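Local structure of cupin 2 conserved barrel domain protein (Leptotrichia buccalis, 3RNS) at residues 77-80 against 81-85; 136-139 against 140-143; 193-196 against 197-201; 211-215 against 216-220. The protein is of unknown function but belongs to the cupin superfamily, whose members share a small antiparallel beta-barrel. One frame throughout, in Å; residues are numbered along the deposited sequence. Where two conformers were deposited one is given.

Interactions 1 and 3 are near-twins. Each is a type II turn that hands the chain from an outermost strand of a four-stranded sheet to a strand of a six-stranded sheet, and each is partly buried. In both, an acidic side chain after the glycine bonds back to the strand before it, aspartate in 77-85 and glutamate in 193-201. Interaction 2 uses the same type of turn at the surface, where two waters carry much of the bonding. Interaction 4, also partly buried, differs most: its two halves share no hydrogen bond and meet through Phe-218. It touches interaction 2 through Tyr-137 and interaction 3 through Ile-194, whereas interaction 1 keeps apart from the other three.

Interaction 1 (77-80 against 81-85); sequences KTIS and NGDFL
Ser-80 and Asp-83 close a type II turn with two hydrogen bonds that run in opposite directions between them. The backbone N of Asp-83 gives its hydrogen to Ser-80 O at 2.9 Å, the usual bond across such a turn. Its carboxylate then reaches back, and Asp-83 OD2 accepts from Ser-80 N at 2.8 Å. At 143° this bond is bent, and the N-H comes to the anti side of OD2, tilted out of the carboxylate plane. What makes it possible is the first torsion of Asp-83: CG stands anti to the carbonyl carbon and beside the backbone N (chi1 -75°), which swings the acid back over the turn. Both the N-H and the C=O of Ser-80 are thereby satisfied by one residue. Gly-82, with a positive phi, holds the third corner, where a side chain would be jammed against the preceding carbonyl oxygen. On the apolar side Ile-79 CG1 slides past Asp-83 CB at 3.8 Å, and Ile-79 CD1 comes within 4.2 Å of Leu-85 CB. Neighbouring parts of the chain take up the other polar groups: Ser-80 OG bonds to Asn-67 OD1, Asn-81 ND2 to Cys-63 O, and the backbone of Gly-82 to both Cys-63 and Leu-131. The turn joins the two sheets of the N-terminal half, consistent with a second cupin-type barrel, carrying the chain from strand 76-80, paired with 67-72, into strand 83-87, which lies between 59-65 and 129-130.

Interaction 2 (136-139 against 140-143); sequences EYQE and GKIV
Gln-138 lies against both Lys-141 and Val-143, and the shape of its chain explains how it serves two neighbours. CG is placed anti to the carbonyl carbon (chi1 -61°) and the rest is extended, which sets CB and OE1 near the lysine CD, and CG, CD and NE2 near a valine methyl. Gln-138 CB packs on Lys-141 CD at 3.8 Å. The glutamine side chain crosses the valine at about a right angle, and Val-143 CG2 sits 3.8 Å from Gln-138 NE2. The same methyl is 3.6 Å from Glu-136 O, a carbonyl that takes a hydrogen bond from Ser-159 OG. With the amide arm cut back to an alanine here, Val-143 CG2 would probably be uncovered on this side and the lysine methylenes would lose a surface to lie along. Underneath is a type II turn from Gln-138 to Lys-141, which leads out of a loop into strand 142-150, an outermost strand of the six-stranded sheet in this cupin barrel. Lys-141 N bonds to Gln-138 O at 3.0 Å, well tilted from the carbonyl plane, while Gly-140 takes the positive phi (74°) that favours glycine. A water sits inside the bend, accepting from Gln-138 N and donating to Lys-141 O at 2.9 Å. Lys-141 runs out straight from CG, its methylenes passing over Glu-139 O, and a second water joins the tip to that carbonyl: Lys-141 NZ lies 2.6 Å from this water. Tyr-137 heads away from the turn, its hydroxyl bonded to Asp-181.

Interaction 3 (193-196 against 197-201); sequences FIVK and KGESA
Lys-196 and Glu-199 meet in a local turn contact, a type II bend where strand 191-196 at the border of a four-stranded sheet passes to strand 199-203 of the six-stranded sheet in the cupin domain. Glu-199 N donates to Lys-196 O at 2.9 Å, and Glu-199 OE1 accepts from Lys-196 N at 2.8 Å. This second bond is almost straight at 172°, though the N-H arrives from above the carboxylate plane, 41° out of it. The glutamate gets there by setting CG anti to the carbonyl carbon (chi1 -60°) and staying extended, which lays it beside Lys-196, both chains pointing the same way. Gly-198 supplies the backbone corner, at angles where a side chain would collide with the carbonyl oxygen before it; its place matches the opening glycine of the second conserved cupin motif. Beneath the polar layer Val-195 CG1 rests on Glu-199 O at 3.4 Å, and Val-195 CG2 touches Ala-201 CB at 4.1 Å. Ala-201 CB also meets Phe-193 CE2 at 3.7 Å, approaching that ring obliquely. The ring continues onto Tyr-186 and Val-188 of strand 183-188, and the backbone of Ser-200 pairs with Ile-13 of strand 13-14. Although acid and lysine run together, Lys-196 NZ stays 5.9 Å from Glu-199 OE1 and forms its salt bridge with Glu-183. Glu-199 therefore acts here mainly as an acceptor for a backbone N-H, tying the turn to its own strand rather than neutralising the lysine beside it.

Interaction 4 (211-215 against 216-220); sequences VEAET and ENFKM
Phe-218 meets Val-211 and Ala-213 in an apolar contact that joins the two ends of this loop. Val-211 CG2 presses on Phe-218 CZ at 3.4 Å, a close approach made from the opposite direction and obliquely to the ring. Ala-213 CB takes the edge, in the ring plane, 3.8 Å from Phe-218 CD2. In Phe-218, CG lies between the backbone N and the carbonyl carbon (chi1 84°), which directs the ring toward Val-211 and Ala-213. Its stack with Phe-160 and contact with Tyr-186 continue the apolar cluster. A serine in place of Phe-218 would probably open a gap beside Val-211 and Ala-213 and cost Phe-160 its stacking partner. Backbone shape adds to this: Ala-213 is the centre of an inverse gamma turn, and its CB sits 3.5 Å from Glu-216 O. No hydrogen bond joins the two halves; the bend is held, as far as its contacts tell, by packing and by backbone bonds from Ala-213 to Gly-163 and Glu-164 in the loop leading to strand 165-169. The charged and polar ends pair with other parts of the chain: Glu-214 forms a salt bridge with Lys-185, Glu-212 OE1 bonds to Tyr-187 OH, and the NZ of the buried Lys-219 bonds to the carbonyls of Ala-132 and Val-135. Strand 209-212 belongs to the four-stranded sheet and 218-225 to the six-stranded one, making this a sheet-to-sheet connection of the cupin barrel, with Phe-218, Phe-160 and Tyr-186 clustered where the two sheets meet.

Interaction 1 (77-80 against 81-85)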
loop_
_atom_site.group_PDB
_atom_site.type_symbol
_atom_site.label_atom_id
_atom_site.label_comp_id
_atom_site.label_asym_id
_atom_site.label_seq_id
_atom_site.Cartn_x
_atom_site.Cartn_y
_atom_site.Cartn_z
ATOM N N LYS A 77 3.613 -19.352 4.548
ATOM C CA LYS A 77 3.294 -18.657 3.308
ATOM C C LYS A 77 4.558 -17.923 2.889
ATOM O O LYS A 77 5.263 -17.347 3.731
ATOM C CB LYS A 77 2.186 -17.617 3.485
ATOM C CG LYS A 77 1.072 -17.958 4.485
ATOM C CD LYS A 77 0.034 -18.928 3.934
ATOM C CE LYS A 77 -1.208 -18.938 4.822
ATOM N NZ LYS A 77 -2.111 -20.074 4.500
ATOM N N THR A 78 4.840 -17.925 1.597
ATOM C CA THR A 78 5.954 -17.176 1.043
ATOM C C THR A 78 5.428 -15.813 0.550
ATOM O O THR A 78 4.319 -15.722 0.049
ATOM C CB THR A 78 6.620 -17.987 -0.088
ATOM O OG1 THR A 78 7.348 -19.080 0.503
ATOM C CG2 THR A 78 7.575 -17.134 -0.892
ATOM N N ILE A 79 6.215 -14.759 0.746
ATOM C CA ILE A 79 5.840 -13.424 0.292
ATOM C C ILE A 79 7.024 -12.829 -0.446
ATOM O O ILE A 79 8.166 -12.983 -0.042
ATOM C CB ILE A 79 5.280 -12.491 1.449
ATOM C CG1 ILE A 79 4.603 -11.246 0.858
ATOM C CG2 ILE A 79 6.375 -12.026 2.426
ATOM C CD1 ILE A 79 3.764 -10.389 1.894
ATOM N N SER A 80 6.727 -12.167 -1.552
ATOM C CA SER A 80 7.738 -11.575 -2.406
ATOM C C SER A 80 7.314 -10.200 -2.894
ATOM O O SER A 80 6.126 -9.798 -2.766
ATOM C CB SER A 80 7.997 -12.501 -3.606
ATOM O OG SER A 80 9.079 -12.003 -4.377
ATOM N N ASN A 81 8.268 -9.463 -3.446
ATOM C CA ASN A 81 7.976 -8.153 -4.029
ATOM C C ASN A 81 6.748 -8.152 -4.957
ATOM O O ASN A 81 6.679 -8.965 -5.818
ATOM C CB ASN A 81 9.189 -7.695 -4.847
ATOM C CG ASN A 81 9.179 -6.204 -5.148
ATOM O OD1 ASN A 81 10.109 -5.718 -5.745
ATOM N ND2 ASN A 81 8.148 -5.483 -4.745
ATOM N N GLY A 82 5.816 -7.218 -4.779
ATOM C CA GLY A 82 4.556 -7.187 -5.523
ATOM C C GLY A 82 3.382 -7.926 -4.900
ATOM O O GLY A 82 2.236 -7.843 -5.386
ATOM N N ASP A 83 3.638 -8.669 -3.840
ATOM C CA ASP A 83 2.604 -9.494 -3.249
ATOM C C ASP A 83 1.818 -8.759 -2.171
ATOM O O ASP A 83 2.372 -7.944 -1.438
ATOM C CB ASP A 83 3.185 -10.709 -2.597
ATOM C CG ASP A 83 3.633 -11.768 -3.590
ATOM O OD1 ASP A 83 3.167 -11.782 -4.751
ATOM O OD2 ASP A 83 4.438 -12.620 -3.159
ATOM N N PHE A 84 0.552 -9.160 -2.053
ATOM C CA PHE A 84 -0.369 -8.730 -1.036
ATOM C C PHE A 84 -0.816 -9.936 -0.223
ATOM O O PHE A 84 -1.027 -11.024 -0.794
ATOM C CB PHE A 84 -1.557 -8.121 -1.739
ATOM C CG PHE A 84 -2.542 -7.496 -0.824
ATOM C CD1 PHE A 84 -3.668 -8.185 -0.416
ATOM C CD2 PHE A 84 -2.336 -6.219 -0.366
ATOM C CE1 PHE A 84 -4.609 -7.556 0.428
ATOM C CE2 PHE A 84 -3.250 -5.603 0.491
ATOM C CZ PHE A 84 -4.384 -6.266 0.870
ATOM N N LEU A 85 -0.951 -9.742 1.090
ATOM C CA LEU A 85 -1.414 -10.761 1.995
ATOM C C LEU A 85 -2.305 -10.170 3.095
ATOM O O LEU A 85 -1.965 -9.138 3.677
ATOM C CB LEU A 85 -0.203 -11.431 2.667
ATOM C CG LEU A 85 -0.438 -12.545 3.715
ATOM C CD1 LEU A 85 -1.085 -13.766 3.091
ATOM C CD2 LEU A 85 0.875 -12.915 4.307
#

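Interaction 2 (136-139 against 140-143)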
loop_
_atom_site.group_PDB
_atom_site.type_symbol
_atom_site.label_atom_id
_atom_site.label_comp_id
_atom_site.label_asym_id
_atom_site.label_seq_id
_atom_site.Cartn_x
_atom_site.Cartn_y
_atom_site.Cartn_z
ATOM N N GLU A 136 -6.498 -6.547 -14.992
ATOM C CA GLU A 136 -5.965 -6.451 -16.309
ATOM C C GLU A 136 -6.138 -5.037 -16.873
ATOM O O GLU A 136 -7.099 -4.342 -16.552
ATOM C CB GLU A 136 -6.749 -7.461 -17.175
ATOM C CG GLU A 136 -6.002 -7.895 -18.374
ATOM C CD GLU A 136 -6.598 -9.144 -19.011
ATOM O OE1 GLU A 136 -7.810 -9.131 -19.337
ATOM O OE2 GLU A 136 -5.821 -10.127 -19.161
ATOM N N TYR A 137 -5.242 -4.610 -17.742
ATOM C CA TYR A 137 -5.561 -3.516 -18.652
ATOM C C TYR A 137 -6.686 -3.873 -19.670
ATOM O O TYR A 137 -6.731 -4.998 -20.231
ATOM C CB TYR A 137 -4.315 -3.049 -19.416
ATOM C CG TYR A 137 -3.252 -2.417 -18.557
ATOM C CD1 TYR A 137 -3.518 -1.270 -17.818
ATOM C CD2 TYR A 137 -1.969 -2.929 -18.515
ATOM C CE1 TYR A 137 -2.574 -0.720 -17.018
ATOM C CE2 TYR A 137 -0.988 -2.339 -17.738
ATOM C CZ TYR A 137 -1.302 -1.233 -17.009
ATOM O OH TYR A 137 -0.370 -0.654 -16.217
ATOM N N GLN A 138 -7.593 -2.923 -19.897
ATOM C CA GLN A 138 -8.585 -3.002 -20.954
ATOM C C GLN A 138 -8.624 -1.670 -21.689
ATOM O O GLN A 138 -8.655 -0.601 -21.090
ATOM C CB GLN A 138 -9.952 -3.376 -20.387
ATOM C CG GLN A 138 -9.952 -4.784 -19.686
ATOM C CD GLN A 138 -11.308 -5.228 -19.135
ATOM O OE1 GLN A 138 -12.356 -4.874 -19.651
ATOM N NE2 GLN A 138 -11.274 -6.027 -18.067
ATOM N N GLU A 139 -8.678 -1.753 -23.003
ATOM C CA GLU A 139 -8.524 -0.581 -23.849
ATOM C C GLU A 139 -9.654 0.443 -23.632
ATOM O O GLU A 139 -10.854 0.127 -23.742
ATOM C CB GLU A 139 -8.481 -0.996 -25.340
ATOM C CG GLU A 139 -8.133 0.172 -26.258
ATOM C CD GLU A 139 -8.126 -0.163 -27.756
ATOM O OE1 GLU A 139 -8.546 -1.275 -28.162
ATOM O OE2 GLU A 139 -7.684 0.731 -28.511
ATOM N N GLY A 140 -9.247 1.673 -23.359
ATOM C CA GLY A 140 -10.169 2.798 -23.150
ATOM C C GLY A 140 -10.881 2.740 -21.808
ATOM O O GLY A 140 -11.780 3.528 -21.590
ATOM N N LYS A 141 -10.450 1.843 -20.906
ATOM C CA LYS A 141 -11.200 1.547 -19.677
ATOM C C LYS A 141 -10.388 1.726 -18.407
ATOM O O LYS A 141 -9.155 1.715 -18.429
ATOM C CB LYS A 141 -11.757 0.128 -19.725
ATOM C CG LYS A 141 -12.775 -0.000 -20.801
ATOM C CD LYS A 141 -13.088 -1.375 -21.183
ATOM C CE LYS A 141 -14.065 -1.379 -22.338
ATOM N NZ LYS A 141 -14.052 -2.806 -22.840
ATOM N N ILE A 142 -11.122 1.933 -17.315
ATOM C CA ILE A 142 -10.611 1.829 -15.929
ATOM C C ILE A 142 -11.260 0.587 -15.329
ATOM O O ILE A 142 -12.482 0.412 -15.442
ATOM C CB ILE A 142 -11.013 3.024 -15.096
ATOM C CG1 ILE A 142 -10.471 4.315 -15.712
ATOM C CG2 ILE A 142 -10.511 2.893 -13.603
ATOM C CD1 ILE A 142 -10.821 5.648 -14.941
ATOM N N VAL A 143 -10.444 -0.324 -14.813
ATOM C CA VAL A 143 -10.946 -1.554 -14.185
ATOM C C VAL A 143 -10.602 -1.443 -12.735
ATOM O O VAL A 143 -9.439 -1.207 -12.397
ATOM C CB VAL A 143 -10.266 -2.825 -14.725
ATOM C CG1 VAL A 143 -10.899 -4.075 -14.047
ATOM C CG2 VAL A 143 -10.386 -2.850 -16.260
HETATM O O HOH W 1 -7.553 -0.665 -17.994
HETATM O O HOH W 2 -11.871 -2.339 -24.258
#

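Interaction 3 (193-196 against 197-201)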
loop_
_atom_site.group_PDB
_atom_site.type_symbol
_atom_site.label_atom_id
_atom_site.label_comp_id
_atom_site.label_asym_id
_atom_site.label_seq_id
_atom_site.Cartn_x
_atom_site.Cartn_y
_atom_site.Cartn_z
ATOM N N PHE A 193 1.291 16.183 -10.380
ATOM C CA PHE A 193 2.545 15.532 -10.084
ATOM C C PHE A 193 2.421 14.110 -10.584
ATOM O O PHE A 193 1.305 13.526 -10.655
ATOM C CB PHE A 193 2.896 15.606 -8.582
ATOM C CG PHE A 193 1.819 15.082 -7.667
ATOM C CD1 PHE A 193 0.785 15.878 -7.272
ATOM C CD2 PHE A 193 1.879 13.801 -7.196
ATOM C CE1 PHE A 193 -0.211 15.391 -6.440
ATOM C CE2 PHE A 193 0.922 13.308 -6.341
ATOM C CZ PHE A 193 -0.152 14.102 -5.985
ATOM N N ILE A 194 3.552 13.599 -11.032
ATOM C CA ILE A 194 3.624 12.285 -11.575
ATOM C C ILE A 194 4.059 11.352 -10.462
ATOM O O ILE A 194 5.029 11.646 -9.721
ATOM C CB ILE A 194 4.716 12.166 -12.659
ATOM C CG1 ILE A 194 4.486 13.173 -13.774
ATOM C CG2 ILE A 194 4.807 10.710 -13.131
ATOM C CD1 ILE A 194 3.187 13.117 -14.355
ATOM N N VAL A 195 3.397 10.211 -10.371
ATOM C CA VAL A 195 3.798 9.118 -9.483
ATOM C C VAL A 195 4.169 7.927 -10.364
ATOM O O VAL A 195 3.352 7.450 -11.150
ATOM C CB VAL A 195 2.678 8.773 -8.513
ATOM C CG1 VAL A 195 3.120 7.682 -7.508
ATOM C CG2 VAL A 195 2.265 10.038 -7.782
ATOM N N LYS A 196 5.437 7.529 -10.298
ATOM C CA LYS A 196 5.965 6.472 -11.104
ATOM C C LYS A 196 5.872 5.136 -10.421
ATOM O O LYS A 196 5.565 5.045 -9.223
ATOM C CB LYS A 196 7.406 6.747 -11.412
ATOM C CG LYS A 196 7.606 8.061 -12.145
ATOM C CD LYS A 196 9.115 8.254 -12.365
ATOM C CE LYS A 196 9.431 9.500 -13.191
ATOM N NZ LYS A 196 8.439 9.737 -14.296
ATOM N N LYS A 197 6.106 4.077 -11.184
ATOM C CA LYS A 197 6.050 2.734 -10.607
ATOM C C LYS A 197 7.004 2.676 -9.406
ATOM O O LYS A 197 8.152 3.050 -9.531
ATOM C CB LYS A 197 6.461 1.676 -11.644
ATOM C CG LYS A 197 6.544 0.299 -11.072
ATOM C CD LYS A 197 7.144 -0.662 -12.074
ATOM C CE LYS A 197 7.282 -2.045 -11.431
ATOM N NZ LYS A 197 7.625 -3.039 -12.492
ATOM N N GLY A 198 6.537 2.122 -8.287
ATOM C CA GLY A 198 7.334 2.031 -7.065
ATOM C C GLY A 198 7.194 3.254 -6.177
ATOM O O GLY A 198 7.667 3.256 -5.063
ATOM N N GLU A 199 6.512 4.295 -6.631
ATOM C CA GLU A 199 6.324 5.496 -5.793
ATOM C C GLU A 199 4.918 5.547 -5.260
ATOM O O GLU A 199 3.983 4.889 -5.794
ATOM C CB GLU A 199 6.624 6.747 -6.589
ATOM C CG GLU A 199 8.096 6.818 -7.164
ATOM C CD GLU A 199 8.328 8.087 -8.034
ATOM O OE1 GLU A 199 7.332 8.660 -8.605
ATOM O OE2 GLU A 199 9.493 8.508 -8.191
ATOM N N SER A 200 4.764 6.333 -4.210
ATOM C CA SER A 200 3.497 6.530 -3.546
ATOM C C SER A 200 3.250 7.992 -3.278
ATOM O O SER A 200 4.152 8.825 -3.321
ATOM C CB SER A 200 3.507 5.772 -2.218
ATOM O OG SER A 200 3.893 4.398 -2.362
ATOM N N ALA A 201 2.020 8.323 -2.951
ATOM C CA ALA A 201 1.664 9.681 -2.537
ATOM C C ALA A 201 0.436 9.663 -1.646
ATOM O O ALA A 201 -0.443 8.783 -1.750
ATOM C CB ALA A 201 1.402 10.611 -3.816
#

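Interaction 4 (211-215 against 216-220)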
loop_
_atom_site.group_PDB
_atom_site.type_symbol
_atom_site.label_atom_id
_atom_site.label_comp_id
_atom_site.label_asym_id
_atom_site.label_seq_id
_atom_site.Cartn_x
_atom_site.Cartn_y
_atom_site.Cartn_z
ATOM N N VAL A 211 -6.930 12.068 -11.120
ATOM C CA VAL A 211 -5.871 11.252 -11.702
ATOM C C VAL A 211 -6.133 11.019 -13.171
ATOM O O VAL A 211 -7.283 10.987 -13.623
ATOM C CB VAL A 211 -5.704 9.897 -10.968
ATOM C CG1 VAL A 211 -6.901 9.058 -11.049
ATOM C CG2 VAL A 211 -4.538 9.134 -11.501
ATOM N N GLU A 212 -5.057 10.858 -13.913
ATOM C CA GLU A 212 -5.128 10.688 -15.326
ATOM C C GLU A 212 -3.987 9.790 -15.766
ATOM O O GLU A 212 -2.836 9.952 -15.290
ATOM C CB GLU A 212 -5.028 12.095 -15.901
ATOM C CG GLU A 212 -4.841 12.219 -17.328
ATOM C CD GLU A 212 -4.672 13.708 -17.789
ATOM O OE1 GLU A 212 -4.568 14.651 -16.942
ATOM O OE2 GLU A 212 -4.632 13.907 -19.029
ATOM N N ALA A 213 -4.278 8.854 -16.664
ATOM C CA ALA A 213 -3.231 8.093 -17.353
ATOM C C ALA A 213 -2.741 8.945 -18.522
ATOM O O ALA A 213 -3.176 8.810 -19.658
ATOM C CB ALA A 213 -3.781 6.702 -17.836
ATOM N N GLU A 214 -1.836 9.858 -18.243
ATOM C CA GLU A 214 -1.496 10.898 -19.204
ATOM C C GLU A 214 -0.594 10.396 -20.345
ATOM O O GLU A 214 -0.904 10.602 -21.470
ATOM C CB GLU A 214 -0.784 12.040 -18.473
ATOM C CG GLU A 214 -0.418 13.223 -19.379
ATOM C CD GLU A 214 0.635 14.166 -18.740
ATOM O OE1 GLU A 214 1.616 13.685 -18.085
ATOM O OE2 GLU A 214 0.466 15.392 -18.905
ATOM N N THR A 215 0.500 9.726 -20.039
ATOM C CA THR A 215 1.494 9.318 -21.031
ATOM C C THR A 215 1.483 7.798 -21.272
ATOM O O THR A 215 2.021 7.337 -22.265
ATOM C CB THR A 215 2.910 9.662 -20.550
ATOM O OG1 THR A 215 3.097 9.076 -19.260
ATOM C CG2 THR A 215 3.116 11.180 -20.449
ATOM N N GLU A 216 0.902 7.009 -20.371
ATOM C CA GLU A 216 0.869 5.563 -20.604
ATOM C C GLU A 216 -0.109 4.878 -19.659
ATOM O O GLU A 216 -0.656 5.507 -18.783
ATOM C CB GLU A 216 2.253 4.975 -20.387
ATOM C CG GLU A 216 2.750 5.127 -18.929
ATOM C CD GLU A 216 4.264 4.733 -18.764
ATOM O OE1 GLU A 216 4.589 3.517 -18.633
ATOM O OE2 GLU A 216 5.123 5.661 -18.753
ATOM N N ASN A 217 -0.336 3.597 -19.878
ATOM C CA ASN A 217 -1.191 2.827 -18.990
ATOM C C ASN A 217 -0.582 2.739 -17.599
ATOM O O ASN A 217 0.626 2.693 -17.444
ATOM C CB ASN A 217 -1.407 1.396 -19.481
ATOM C CG ASN A 217 -1.902 1.276 -20.944
ATOM O OD1 ASN A 217 -2.534 2.152 -21.520
ATOM N ND2 ASN A 217 -1.634 0.111 -21.515
ATOM N N PHE A 218 -1.404 2.724 -16.556
ATOM C CA PHE A 218 -0.862 2.506 -15.219
ATOM C C PHE A 218 -1.804 1.721 -14.331
ATOM O O PHE A 218 -3.009 1.609 -14.593
ATOM C CB PHE A 218 -0.367 3.846 -14.571
ATOM C CG PHE A 218 -1.431 4.648 -13.895
ATOM C CD1 PHE A 218 -1.607 4.559 -12.542
ATOM C CD2 PHE A 218 -2.267 5.497 -14.618
ATOM C CE1 PHE A 218 -2.608 5.269 -11.912
ATOM C CE2 PHE A 218 -3.242 6.236 -13.997
ATOM C CZ PHE A 218 -3.431 6.107 -12.615
ATOM N N LYS A 219 -1.244 1.146 -13.277
ATOM C CA LYS A 219 -2.037 0.503 -12.231
ATOM C C LYS A 219 -1.652 1.102 -10.869
ATOM O O LYS A 219 -0.485 1.486 -10.632
ATOM C CB LYS A 219 -1.780 -1.035 -12.210
ATOM C CG LYS A 219 -2.247 -1.762 -13.415
ATOM C CD LYS A 219 -1.850 -3.233 -13.392
ATOM C CE LYS A 219 -2.198 -3.885 -14.661
ATOM N NZ LYS A 219 -1.896 -5.313 -14.624
HETATM N N MSE A 220 -2.629 1.160 -9.978
HETATM C CA MSE A 220 -2.409 1.622 -8.640
HETATM C C MSE A 220 -3.220 0.861 -7.599
HETATM O O MSE A 220 -4.284 0.311 -7.868
HETATM C CB MSE A 220 -2.816 3.095 -8.564
HETATM C CG MSE A 220 -4.264 3.352 -9.070
HETATM SE SE MSE A 220 -4.997 5.142 -8.530
HETATM C CE MSE A 220 -5.259 4.725 -6.713
#